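Local coordinates for protein geranyltranstransferase (Agrobacterium tumefaciens, PDB 2H8O) that probably catalyses the condensation of geranyl diphosphate with isopentenyl diphosphate to give farnesyl diphosphate, as a member of the polyprenyl synthetase family, at residues L260-T268 and T288-R299. Sequence-based numbering, arbitrary orientation.
Sequences LADDLLDLT and TLVALRGEAWAR
Val290 pushes both methyls into the 260-267 helix, a knob in the hole formed by Leu260, Asp263, Leu264 and Leu267. With CG1 anti to the backbone N (chi1 176°), Val290 CG1 meets Leu267 CD2 at 3.3 Å, while Val290 CG2 turns to Asp263 CB at 3.8 Å. The packing is reciprocal: Leu264 fills a hole among Val290, Glu295, Ala298 and Arg299. Leu264 CD1 lies 3.9 Å above the centre of the Arg299 guanidinium, covering one face. At the edge of that group, Glu295 OE1 takes a weak, salt-bridging bond from Arg299 NE (3.5 Å), and Thr268 OG1 lies in the same plane. Leu260 CD2 reaches Ala298 CB at 3.9 Å and meets the Trp297 ring obliquely. Water bridges the polar margin, donating to Asp263 OD2 at 2.6 Å and accepting from Leu289 N; Gln259 also bonds OD2. Such helix packing, consistent with the all-alpha isoprenoid synthase fold, joins the end of helix 241-267 to the helices after unmodelled residues 269-285. The 260-267 axis lies at 72° to 289-293 and roughly antiparallel to 295-299 (146°); Lys301, Leu302 and Gln305 of helix 295-312 extend the packing on Leu260, while helix 211-237 touches Asp263 and Leu289.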
ATOM      1  N   LEU A 260     -13.623 -23.001  -5.164  1.00 22.54           N
ATOM      2  CA  LEU A 260     -14.276 -24.167  -5.772  1.00 23.54           C
ATOM      3  C   LEU A 260     -15.666 -23.838  -6.297  1.00 24.59           C
ATOM      4  O   LEU A 260     -16.003 -24.171  -7.423  1.00 24.90           O
ATOM      5  CB  LEU A 260     -14.413 -25.306  -4.769  1.00 23.84           C
ATOM      6  CG  LEU A 260     -13.322 -26.352  -4.635  1.00 24.54           C
ATOM      7  CD1 LEU A 260     -13.752 -27.373  -3.611  1.00 23.65           C
ATOM      8  CD2 LEU A 260     -13.037 -27.023  -5.976  1.00 22.80           C
ATOM      9  N   ALA A 261     -16.475 -23.187  -5.466  1.00 25.10           N
ATOM     10  CA  ALA A 261     -17.839 -22.839  -5.860  1.00 26.14           C
ATOM     11  C   ALA A 261     -17.816 -22.002  -7.128  1.00 27.05           C
ATOM     12  O   ALA A 261     -18.634 -22.218  -8.027  1.00 26.72           O
ATOM     13  CB  ALA A 261     -18.572 -22.088  -4.729  1.00 25.90           C
ATOM     14  N   ASP A 262     -16.872 -21.068  -7.199  1.00 28.75           N
ATOM     15  CA  ASP A 262     -16.767 -20.164  -8.342  1.00 29.18           C
ATOM     16  C   ASP A 262     -16.375 -20.926  -9.600  1.00 29.73           C
ATOM     17  O   ASP A 262     -16.965 -20.717 -10.666  1.00 29.66           O
ATOM     18  CB  ASP A 262     -15.763 -19.040  -8.079  1.00 29.87           C
ATOM     19  CG  ASP A 262     -16.035 -17.816  -8.929  1.00 31.60           C
ATOM     20  OD1 ASP A 262     -17.136 -17.236  -8.781  1.00 37.37           O
ATOM     21  OD2 ASP A 262     -15.165 -17.438  -9.744  1.00 36.27           O
ATOM     22  N   ASP A 263     -15.389 -21.815  -9.477  1.00 30.05           N
ATOM     23  CA  ASP A 263     -14.943 -22.604 -10.616  1.00 30.87           C
ATOM     24  C   ASP A 263     -16.021 -23.595 -11.062  1.00 31.55           C
ATOM     25  O   ASP A 263     -16.148 -23.861 -12.250  1.00 31.54           O
ATOM     26  CB  ASP A 263     -13.619 -23.320 -10.313  1.00 30.42           C
ATOM     27  CG  ASP A 263     -12.447 -22.354 -10.185  1.00 29.89           C
ATOM     28  OD1 ASP A 263     -12.479 -21.270 -10.812  1.00 28.75           O
ATOM     29  OD2 ASP A 263     -11.488 -22.680  -9.455  1.00 28.57           O
ATOM     30  N   LEU A 264     -16.800 -24.123 -10.115  1.00 32.84           N
ATOM     31  CA  LEU A 264     -17.961 -24.968 -10.442  1.00 34.21           C
ATOM     32  C   LEU A 264     -19.039 -24.187 -11.199  1.00 35.53           C
ATOM     33  O   LEU A 264     -19.563 -24.672 -12.202  1.00 35.84           O
ATOM     34  CB  LEU A 264     -18.597 -25.569  -9.181  1.00 34.21           C
ATOM     35  CG  LEU A 264     -18.117 -26.919  -8.652  1.00 34.32           C
ATOM     36  CD1 LEU A 264     -18.139 -28.008  -9.753  1.00 34.00           C
ATOM     37  CD2 LEU A 264     -16.742 -26.809  -8.065  1.00 36.05           C
ATOM     38  N   LEU A 265     -19.386 -23.003 -10.696  1.00 36.93           N
ATOM     39  CA  LEU A 265     -20.367 -22.126 -11.354  1.00 38.18           C
ATOM     40  C   LEU A 265     -19.999 -21.915 -12.812  1.00 39.30           C
ATOM     41  O   LEU A 265     -20.820 -22.134 -13.701  1.00 39.74           O
ATOM     42  CB  LEU A 265     -20.453 -20.752 -10.673  1.00 38.14           C
ATOM     43  CG  LEU A 265     -21.331 -20.584  -9.434  1.00 38.96           C
ATOM     44  CD1 LEU A 265     -21.276 -19.128  -8.951  1.00 39.28           C
ATOM     45  CD2 LEU A 265     -22.766 -21.008  -9.725  1.00 39.34           C
ATOM     46  N   ASP A 266     -18.762 -21.485 -13.047  1.00 40.59           N
ATOM     47  CA  ASP A 266     -18.271 -21.258 -14.402  1.00 41.54           C
ATOM     48  C   ASP A 266     -18.371 -22.536 -15.244  1.00 42.36           C
ATOM     49  O   ASP A 266     -18.792 -22.487 -16.400  1.00 42.65           O
ATOM     50  CB  ASP A 266     -16.824 -20.741 -14.378  1.00 41.89           C
ATOM     51  CG  ASP A 266     -16.713 -19.315 -13.852  1.00 43.05           C
ATOM     52  OD1 ASP A 266     -17.753 -18.636 -13.685  1.00 44.62           O
ATOM     53  OD2 ASP A 266     -15.573 -18.867 -13.601  1.00 45.29           O
ATOM     54  N   LEU A 267     -17.998 -23.672 -14.658  1.00 43.29           N
ATOM     55  CA  LEU A 267     -18.095 -24.963 -15.344  1.00 43.67           C
ATOM     56  C   LEU A 267     -19.517 -25.180 -15.837  1.00 44.31           C
ATOM     57  O   LEU A 267     -19.742 -25.388 -17.029  1.00 44.43           O
ATOM     58  CB  LEU A 267     -17.677 -26.114 -14.418  1.00 43.87           C
ATOM     59  CG  LEU A 267     -17.925 -27.542 -14.927  1.00 43.72           C
ATOM     60  CD1 LEU A 267     -17.047 -27.838 -16.129  1.00 44.30           C
ATOM     61  CD2 LEU A 267     -17.686 -28.560 -13.824  1.00 43.76           C
ATOM     62  N   THR A 268     -20.472 -25.127 -14.910  1.00 44.93           N
ATOM     63  CA  THR A 268     -21.889 -25.267 -15.249  1.00 45.05           C
ATOM     64  C   THR A 268     -22.489 -23.909 -15.599  1.00 45.37           C
ATOM     65  O   THR A 268     -23.131 -23.761 -16.639  1.00 45.89           O
ATOM     66  CB  THR A 268     -22.695 -25.897 -14.095  1.00 45.35           C
ATOM     67  OG1 THR A 268     -22.547 -25.106 -12.909  1.00 45.50           O
ATOM     68  CG2 THR A 268     -22.225 -27.339 -13.833  1.00 45.69           C
ATOM     69  N   THR A 288      -7.742 -25.411 -13.124  1.00 31.34           N
ATOM     70  CA  THR A 288      -8.726 -25.357 -12.063  1.00 30.29           C
ATOM     71  C   THR A 288      -8.745 -26.737 -11.431  1.00 28.75           C
ATOM     72  O   THR A 288      -8.486 -27.732 -12.117  1.00 27.53           O
ATOM     73  CB  THR A 288     -10.105 -25.009 -12.672  1.00 30.30           C
ATOM     74  OG1 THR A 288     -10.290 -23.592 -12.669  1.00 32.37           O
ATOM     75  CG2 THR A 288     -11.200 -25.644 -11.931  1.00 31.78           C
ATOM     76  N   LEU A 289      -9.027 -26.822 -10.132  1.00 27.20           N
ATOM     77  CA  LEU A 289      -9.159 -28.137  -9.505  1.00 26.63           C
ATOM     78  C   LEU A 289     -10.380 -28.890 -10.049  1.00 25.80           C
ATOM     79  O   LEU A 289     -10.376 -30.110 -10.128  1.00 24.79           O
ATOM     80  CB  LEU A 289      -9.227 -28.036  -7.978  1.00 26.45           C
ATOM     81  CG  LEU A 289      -7.965 -27.513  -7.276  1.00 26.49           C
ATOM     82  CD1 LEU A 289      -8.144 -27.667  -5.765  1.00 25.84           C
ATOM     83  CD2 LEU A 289      -6.702 -28.235  -7.749  1.00 26.58           C
ATOM     84  N   VAL A 290     -11.428 -28.149 -10.399  1.00 25.12           N
ATOM     85  CA  VAL A 290     -12.587 -28.737 -11.070  1.00 25.34           C
ATOM     86  C   VAL A 290     -12.157 -29.419 -12.375  1.00 25.04           C
ATOM     87  O   VAL A 290     -12.588 -30.534 -12.665  1.00 25.50           O
ATOM     88  CB  VAL A 290     -13.662 -27.669 -11.371  1.00 25.19           C
ATOM     89  CG1 VAL A 290     -14.811 -28.272 -12.158  1.00 24.78           C
ATOM     90  CG2 VAL A 290     -14.147 -27.026 -10.077  1.00 25.54           C
ATOM     91  N   ALA A 291     -11.303 -28.742 -13.143  1.00 25.12           N
ATOM     92  CA  ALA A 291     -10.804 -29.282 -14.409  1.00 25.41           C
ATOM     93  C   ALA A 291      -9.957 -30.530 -14.187  1.00 25.84           C
ATOM     94  O   ALA A 291     -10.085 -31.523 -14.919  1.00 24.94           O
ATOM     95  CB  ALA A 291      -9.994 -28.231 -15.158  1.00 25.22           C
ATOM     96  N   LEU A 292      -9.081 -30.489 -13.188  1.00 26.18           N
ATOM     97  CA  LEU A 292      -8.171 -31.615 -12.958  1.00 26.72           C
ATOM     98  C   LEU A 292      -8.833 -32.805 -12.271  1.00 27.06           C
ATOM     99  O   LEU A 292      -8.559 -33.947 -12.625  1.00 26.98           O
ATOM    100  CB  LEU A 292      -6.940 -31.168 -12.169  1.00 26.65           C
ATOM    101  CG  LEU A 292      -6.057 -30.129 -12.859  1.00 27.49           C
ATOM    102  CD1 LEU A 292      -4.673 -30.130 -12.233  1.00 27.94           C
ATOM    103  CD2 LEU A 292      -5.959 -30.382 -14.362  1.00 29.38           C
ATOM    104  N   ARG A 293      -9.710 -32.546 -11.306  1.00 27.37           N
ATOM    105  CA  ARG A 293     -10.271 -33.605 -10.466  1.00 28.28           C
ATOM    106  C   ARG A 293     -11.711 -33.994 -10.812  1.00 28.39           C
ATOM    107  O   ARG A 293     -12.195 -35.018 -10.341  1.00 28.26           O
ATOM    108  CB  ARG A 293     -10.221 -33.195  -8.990  1.00 28.54           C
ATOM    109  CG  ARG A 293      -8.861 -32.711  -8.493  1.00 30.62           C
ATOM    110  CD  ARG A 293      -7.782 -33.765  -8.599  1.00 35.34           C
ATOM    111  NE  ARG A 293      -8.126 -34.985  -7.871  1.00 37.45           N
ATOM    112  CZ  ARG A 293      -7.961 -35.176  -6.560  1.00 39.09           C
ATOM    113  NH1 ARG A 293      -7.453 -34.219  -5.783  1.00 39.83           N
ATOM    114  NH2 ARG A 293      -8.318 -36.337  -6.017  1.00 39.01           N
ATOM    115  N   GLY A 294     -12.405 -33.160 -11.584  1.00 29.00           N
ATOM    116  CA  GLY A 294     -13.787 -33.426 -11.963  1.00 29.60           C
ATOM    117  C   GLY A 294     -14.823 -32.798 -11.039  1.00 30.17           C
ATOM    118  O   GLY A 294     -14.556 -32.518  -9.866  1.00 29.62           O
ATOM    119  N   GLU A 295     -16.016 -32.591 -11.588  1.00 30.72           N
ATOM    120  CA  GLU A 295     -17.114 -31.937 -10.884  1.00 30.90           C
ATOM    121  C   GLU A 295     -17.555 -32.694  -9.623  1.00 30.81           C
ATOM    122  O   GLU A 295     -17.826 -32.080  -8.585  1.00 30.78           O
ATOM    123  CB  GLU A 295     -18.291 -31.769 -11.853  1.00 31.12           C
ATOM    124  CG  GLU A 295     -19.550 -31.169 -11.256  1.00 31.96           C
ATOM    125  CD  GLU A 295     -20.610 -30.908 -12.311  1.00 32.86           C
ATOM    126  OE1 GLU A 295     -21.709 -31.484 -12.201  1.00 37.60           O
ATOM    127  OE2 GLU A 295     -20.341 -30.132 -13.254  1.00 37.05           O
ATOM    128  N   ALA A 296     -17.627 -34.018  -9.718  1.00 30.51           N
ATOM    129  CA  ALA A 296     -18.053 -34.853  -8.590  1.00 30.39           C
ATOM    130  C   ALA A 296     -17.093 -34.716  -7.403  1.00 30.27           C
ATOM    131  O   ALA A 296     -17.527 -34.599  -6.249  1.00 30.09           O
ATOM    132  CB  ALA A 296     -18.169 -36.320  -9.019  1.00 30.43           C
ATOM    133  N   TRP A 297     -15.795 -34.718  -7.694  1.00 29.90           N
ATOM    134  CA  TRP A 297     -14.783 -34.524  -6.662  1.00 29.76           C
ATOM    135  C   TRP A 297     -14.966 -33.145  -6.025  1.00 29.55           C
ATOM    136  O   TRP A 297     -14.933 -33.005  -4.806  1.00 28.99           O
ATOM    137  CB  TRP A 297     -13.368 -34.642  -7.244  1.00 30.14           C
ATOM    138  CG  TRP A 297     -12.301 -34.350  -6.231  1.00 30.19           C
ATOM    139  CD1 TRP A 297     -11.656 -35.253  -5.428  1.00 30.81           C
ATOM    140  CD2 TRP A 297     -11.773 -33.064  -5.894  1.00 30.75           C
ATOM    141  NE1 TRP A 297     -10.757 -34.601  -4.616  1.00 31.27           N
ATOM    142  CE2 TRP A 297     -10.807 -33.258  -4.882  1.00 30.75           C
ATOM    143  CE3 TRP A 297     -12.018 -31.768  -6.353  1.00 30.30           C
ATOM    144  CZ2 TRP A 297     -10.087 -32.200  -4.321  1.00 31.56           C
ATOM    145  CZ3 TRP A 297     -11.302 -30.714  -5.794  1.00 30.56           C
ATOM    146  CH2 TRP A 297     -10.350 -30.937  -4.791  1.00 30.51           C
ATOM    147  N   ALA A 298     -15.160 -32.138  -6.868  1.00 29.47           N
ATOM    148  CA  ALA A 298     -15.272 -30.754  -6.400  1.00 29.34           C
ATOM    149  C   ALA A 298     -16.501 -30.549  -5.514  1.00 29.45           C
ATOM    150  O   ALA A 298     -16.429 -29.882  -4.484  1.00 28.71           O
ATOM    151  CB  ALA A 298     -15.288 -29.794  -7.582  1.00 29.17           C
ATOM    152  N   ARG A 299     -17.627 -31.129  -5.901  1.00 29.33           N
ATOM    153  CA  ARG A 299     -18.854 -30.960  -5.133  1.00 30.03           C
ATOM    154  C   ARG A 299     -18.771 -31.644  -3.766  1.00 29.64           C
ATOM    155  O   ARG A 299     -19.271 -31.115  -2.774  1.00 29.30           O
ATOM    156  CB  ARG A 299     -20.083 -31.408  -5.948  1.00 30.50           C
ATOM    157  CG  ARG A 299     -20.361 -30.480  -7.144  1.00 31.30           C
ATOM    158  CD  ARG A 299     -21.756 -30.662  -7.748  1.00 32.46           C
ATOM    159  NE  ARG A 299     -21.876 -29.988  -9.045  1.00 33.93           N
ATOM    160  CZ  ARG A 299     -21.988 -28.666  -9.227  1.00 35.71           C
ATOM    161  NH1 ARG A 299     -22.013 -27.817  -8.198  1.00 36.38           N
ATOM    162  NH2 ARG A 299     -22.080 -28.177 -10.464  1.00 35.66           N
TER
HETATM  163  O   HOH W   1     -10.616 -24.963  -8.681  1.00 29.78           O